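Local coordinates for protein EmGH1 (Erythrobacter marinus, PDB 5Z87) that probably hydrolyses beta-glucosidic bonds as a family 3 glycoside hydrolase, at residues A[445-457]-A[489-501]. Numbering follows the deposited sequence.
Sequences ASVHLGGYSPKPF and DEGNNEIETDASD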
loop_
_atom_site.group_PDB
_atom_site.type_symbol
_atom_site.label_atom_id
_atom_site.label_comp_id
_atom_site.label_asym_id
_atom_site.label_seq_id
_atom_site.Cartn_x
_atom_site.Cartn_y
_atom_site.Cartn_z
ATOM N N ALA A 445 12.115 -1.402 -34.346
ATOM C CA ALA A 445 11.621 -1.989 -35.585
ATOM C C ALA A 445 10.216 -2.557 -35.460
ATOM O O ALA A 445 9.542 -2.748 -36.475
ATOM C CB ALA A 445 12.570 -3.099 -36.047
ATOM N N SER A 446 9.780 -2.838 -34.243
ATOM C CA SER A 446 8.459 -3.358 -33.940
ATOM C C SER A 446 7.460 -2.228 -33.687
ATOM O O SER A 446 7.811 -1.154 -33.185
ATOM C CB SER A 446 8.555 -4.288 -32.723
ATOM O OG SER A 446 9.530 -3.820 -31.782
ATOM N N VAL A 447 6.208 -2.472 -34.074
ATOM C CA VAL A 447 5.104 -1.588 -33.709
ATOM C C VAL A 447 4.613 -1.977 -32.318
ATOM O O VAL A 447 4.497 -3.164 -31.997
ATOM C CB VAL A 447 3.970 -1.677 -34.749
ATOM C CG1 VAL A 447 2.822 -0.762 -34.377
ATOM C CG2 VAL A 447 4.485 -1.332 -36.143
ATOM N N HIS A 448 4.327 -0.991 -31.472
ATOM C CA HIS A 448 3.790 -1.283 -30.148
ATOM C C HIS A 448 2.551 -0.447 -29.905
ATOM O O HIS A 448 2.613 0.789 -29.883
ATOM C CB HIS A 448 4.846 -1.079 -29.073
ATOM C CG HIS A 448 5.910 -2.121 -29.133
ATOM N ND1 HIS A 448 5.749 -3.372 -28.577
ATOM C CD2 HIS A 448 7.104 -2.143 -29.773
ATOM C CE1 HIS A 448 6.827 -4.101 -28.822
ATOM N NE2 HIS A 448 7.663 -3.378 -29.544
ATOM N N LEU A 449 1.420 -1.133 -29.761
ATOM C CA LEU A 449 0.133 -0.483 -29.622
ATOM C C LEU A 449 -0.488 -0.666 -28.245
ATOM O O LEU A 449 -1.383 0.102 -27.882
ATOM C CB LEU A 449 -0.831 -1.012 -30.692
ATOM C CG LEU A 449 -0.356 -0.807 -32.126
ATOM C CD1 LEU A 449 -1.239 -1.616 -33.065
ATOM C CD2 LEU A 449 -0.356 0.674 -32.495
ATOM N N GLY A 450 -0.029 -1.638 -27.469
ATOM C CA GLY A 450 -0.517 -1.822 -26.120
ATOM C C GLY A 450 -1.584 -2.892 -26.037
ATOM O O GLY A 450 -2.051 -3.442 -27.041
ATOM N N GLY A 451 -1.970 -3.184 -24.793
ATOM C CA GLY A 451 -3.043 -4.128 -24.562
ATOM C C GLY A 451 -4.321 -3.711 -25.265
ATOM O O GLY A 451 -4.530 -2.545 -25.611
ATOM N N TYR A 452 -5.168 -4.701 -25.519
ATOM C CA TYR A 452 -6.477 -4.453 -26.114
ATOM C C TYR A 452 -6.345 -3.877 -27.529
ATOM O O TYR A 452 -7.043 -2.940 -27.910
ATOM C CB TYR A 452 -7.320 -3.566 -25.184
ATOM C CG TYR A 452 -7.852 -4.406 -24.039
ATOM C CD1 TYR A 452 -7.120 -4.586 -22.866
ATOM C CD2 TYR A 452 -9.053 -5.084 -24.166
ATOM C CE1 TYR A 452 -7.601 -5.397 -21.850
ATOM C CE2 TYR A 452 -9.539 -5.882 -23.165
ATOM C CZ TYR A 452 -8.817 -6.044 -22.014
ATOM O OH TYR A 452 -9.326 -6.873 -21.052
ATOM N N SER A 453 -5.434 -4.453 -28.313
ATOM C CA SER A 453 -5.174 -4.102 -29.701
ATOM C C SER A 453 -5.265 -5.351 -30.568
ATOM O O SER A 453 -4.958 -6.456 -30.106
ATOM C CB SER A 453 -3.782 -3.466 -29.883
ATOM O OG SER A 453 -3.576 -2.370 -29.012
ATOM N N PRO A 454 -5.670 -5.202 -31.831
ATOM C CA PRO A 454 -5.736 -6.365 -32.731
ATOM C C PRO A 454 -4.347 -6.870 -33.100
ATOM O O PRO A 454 -3.446 -6.089 -33.418
ATOM C CB PRO A 454 -6.469 -5.825 -33.969
ATOM C CG PRO A 454 -6.739 -4.370 -33.718
ATOM C CD PRO A 454 -5.928 -3.942 -32.533
ATOM N N LYS A 455 -4.185 -8.188 -33.067
ATOM C CA LYS A 455 -2.930 -8.839 -33.399
ATOM C C LYS A 455 -3.012 -9.529 -34.761
ATOM O O LYS A 455 -4.013 -10.185 -35.067
ATOM C CB LYS A 455 -2.543 -9.866 -32.334
ATOM C CG LYS A 455 -2.080 -9.240 -31.027
ATOM C CD LYS A 455 -2.149 -10.247 -29.906
ATOM C CE LYS A 455 -1.437 -9.751 -28.657
ATOM N NZ LYS A 455 -1.792 -10.579 -27.459
ATOM N N PRO A 456 -1.963 -9.418 -35.596
ATOM C CA PRO A 456 -0.715 -8.712 -35.263
ATOM C C PRO A 456 -0.845 -7.201 -35.400
ATOM O O PRO A 456 -1.662 -6.736 -36.198
ATOM C CB PRO A 456 0.281 -9.267 -36.281
ATOM C CG PRO A 456 -0.563 -9.622 -37.463
ATOM C CD PRO A 456 -1.912 -10.045 -36.929
ATOM N N PHE A 457 -0.055 -6.458 -34.624
ATOM C CA PHE A 457 -0.111 -5.002 -34.668
ATOM C C PHE A 457 0.165 -4.502 -36.074
ATOM O O PHE A 457 1.024 -5.035 -36.778
ATOM C CB PHE A 457 0.917 -4.387 -33.709
ATOM C CG PHE A 457 0.721 -4.756 -32.265
ATOM C CD1 PHE A 457 -0.524 -5.144 -31.786
ATOM C CD2 PHE A 457 1.788 -4.701 -31.380
ATOM C CE1 PHE A 457 -0.696 -5.481 -30.447
ATOM C CE2 PHE A 457 1.625 -5.041 -30.046
ATOM C CZ PHE A 457 0.380 -5.427 -29.578
ATOM N N ASP A 489 11.051 -11.813 -29.634
ATOM C CA ASP A 489 10.470 -10.536 -30.039
ATOM C C ASP A 489 11.624 -9.620 -30.447
ATOM O O ASP A 489 12.054 -8.739 -29.697
ATOM C CB ASP A 489 9.582 -9.927 -28.907
ATOM C CG ASP A 489 8.348 -10.791 -28.600
ATOM O OD1 ASP A 489 7.653 -11.219 -29.555
ATOM O OD2 ASP A 489 8.077 -11.045 -27.402
ATOM N N GLU A 490 12.139 -9.860 -31.655
ATOM C CA GLU A 490 13.172 -9.045 -32.276
ATOM C C GLU A 490 12.759 -8.745 -33.711
ATOM O O GLU A 490 11.970 -9.476 -34.318
ATOM C CB GLU A 490 14.543 -9.742 -32.261
ATOM C CG GLU A 490 15.071 -10.105 -30.877
ATOM C CD GLU A 490 16.479 -10.698 -30.929
ATOM O OE1 GLU A 490 17.176 -10.480 -31.950
ATOM O OE2 GLU A 490 16.889 -11.378 -29.955
ATOM N N GLY A 491 13.302 -7.658 -34.253
ATOM C CA GLY A 491 12.923 -7.308 -35.602
ATOM C C GLY A 491 11.529 -6.703 -35.629
ATOM O O GLY A 491 11.017 -6.198 -34.623
ATOM N N ASN A 492 10.904 -6.767 -36.805
ATOM C CA ASN A 492 9.636 -6.079 -36.991
ATOM C C ASN A 492 8.478 -6.919 -36.446
ATOM O O ASN A 492 8.613 -8.113 -36.146
ATOM C CB ASN A 492 9.425 -5.708 -38.465
ATOM C CG ASN A 492 9.525 -6.903 -39.401
ATOM O OD1 ASN A 492 8.884 -7.936 -39.194
ATOM N ND2 ASN A 492 10.340 -6.764 -40.441
ATOM N N ASN A 493 7.329 -6.258 -36.312
ATOM C CA ASN A 493 6.148 -6.767 -35.625
ATOM C C ASN A 493 4.975 -6.929 -36.587
ATOM O O ASN A 493 3.839 -6.549 -36.287
ATOM C CB ASN A 493 5.765 -5.841 -34.474
ATOM C CG ASN A 493 5.899 -6.507 -33.128
ATOM O OD1 ASN A 493 6.481 -7.584 -33.017
ATOM N ND2 ASN A 493 5.364 -5.870 -32.093
ATOM N N GLU A 494 5.238 -7.501 -37.759
ATOM C CA GLU A 494 4.249 -7.572 -38.826
ATOM C C GLU A 494 3.660 -8.961 -39.024
ATOM O O GLU A 494 2.456 -9.080 -39.266
ATOM C CB GLU A 494 4.864 -7.075 -40.142
ATOM C CG GLU A 494 5.484 -5.685 -40.024
ATOM C CD GLU A 494 5.924 -5.105 -41.358
ATOM O OE1 GLU A 494 5.641 -5.726 -42.407
ATOM O OE2 GLU A 494 6.543 -4.018 -41.356
ATOM N N ILE A 495 4.470 -10.020 -38.913
ATOM C CA ILE A 495 4.005 -11.387 -39.136
ATOM C C ILE A 495 3.389 -11.920 -37.848
ATOM O O ILE A 495 3.829 -11.593 -36.739
ATOM C CB ILE A 495 5.159 -12.279 -39.645
ATOM C CG1 ILE A 495 5.762 -11.682 -40.918
ATOM C CG2 ILE A 495 4.677 -13.693 -39.924
ATOM C CD1 ILE A 495 4.755 -11.473 -42.035
ATOM N N GLU A 496 2.352 -12.745 -37.994
ATOM C CA GLU A 496 1.559 -13.197 -36.858
ATOM C C GLU A 496 2.230 -14.351 -36.120
ATOM O O GLU A 496 2.835 -15.237 -36.731
ATOM C CB GLU A 496 0.171 -13.641 -37.323
ATOM C CG GLU A 496 -0.270 -13.055 -38.655
ATOM C CD GLU A 496 -1.684 -13.466 -39.027
ATOM O OE1 GLU A 496 -2.480 -12.585 -39.425
ATOM O OE2 GLU A 496 -1.997 -14.673 -38.918
ATOM N N THR A 497 2.114 -14.331 -34.793
ATOM C CA THR A 497 2.456 -15.461 -33.941
ATOM C C THR A 497 1.354 -15.625 -32.899
ATOM O O THR A 497 0.607 -14.688 -32.603
ATOM C CB THR A 497 3.823 -15.289 -33.252
ATOM O OG1 THR A 497 3.836 -14.072 -32.493
ATOM C CG2 THR A 497 4.954 -15.267 -34.277
ATOM N N ASP A 498 1.258 -16.829 -32.343
ATOM C CA ASP A 498 0.183 -17.144 -31.413
ATOM C C ASP A 498 0.451 -16.543 -30.035
ATOM O O ASP A 498 1.595 -16.284 -29.649
ATOM C CB ASP A 498 0.008 -18.658 -31.292
ATOM C CG ASP A 498 1.332 -19.391 -31.174
ATOM O OD1 ASP A 498 2.367 -18.728 -30.952
ATOM O OD2 ASP A 498 1.335 -20.633 -31.302
ATOM N N ALA A 499 -0.631 -16.325 -29.289
ATOM C CA ALA A 499 -0.554 -15.872 -27.905
ATOM C C ALA A 499 -0.546 -17.030 -26.910
ATOM O O ALA A 499 -0.699 -16.798 -25.705
ATOM C CB ALA A 499 -1.710 -14.918 -27.593
ATOM N N SER A 500 -0.372 -18.265 -27.386
ATOM C CA SER A 500 -0.309 -19.445 -26.534
ATOM C C SER A 500 1.118 -19.851 -26.190
ATOM O O SER A 500 1.314 -20.828 -25.457
ATOM C CB SER A 500 -1.041 -20.619 -27.197
ATOM O OG SER A 500 -0.713 -20.723 -28.571
ATOM N N ASP A 501 2.115 -19.140 -26.711
ATOM C CA ASP A 501 3.494 -19.280 -26.256
ATOM C C ASP A 501 3.706 -18.286 -25.121
ATOM O O ASP A 501 3.729 -17.072 -25.348
ATOM C CB ASP A 501 4.479 -19.033 -27.397
ATOM C CG ASP A 501 4.667 -20.250 -28.283
ATOM O OD1 ASP A 501 3.693 -20.659 -28.950
ATOM O OD2 ASP A 501 5.792 -20.798 -28.314
HETATM O O HOH W 1 12.064 -4.988 -32.457
#
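Asn493 reaches from the loop 489-501 into the bend of 445-457, and its ND2 gives a fairly straight hydrogen bond to Val447 O (2.8 Å, 158° at the hydrogen), with that oxygen close to the plane of the amide. The amide is hemmed in around that bond. Ser446 CB presses on Asn493 CG at 3.5 Å, while Asn493 ND2 also sits 4.0 Å from His448 CE1, over one ring face near its rim. The Phe457 ring runs alongside the amide, the planes 72° apart. Ser446 OG, tucked between its own backbone N and carbonyl carbon (chi1 35°), hydrogen-bonds to His448 NE2 and to a water that also bridges to Gly491 O; His448 ND1 is hydrogen-bonded to Glu536.

At the far end Pro456, after a cis peptide, packs its CG 3.6 Å from both Glu494 O and Glu496 CG; the looseness lies in the exposed, poorly ordered residues 495-501.

Tyr452 of the ligand pocket lies further along 445-457. In the family 3 C-terminal domain, both loops follow the C-terminal ends of adjacent parallel strands, 436-440 and the edge strand 476-480 of the mixed six-stranded sheet, and lead into helices 462-473 and 508-522.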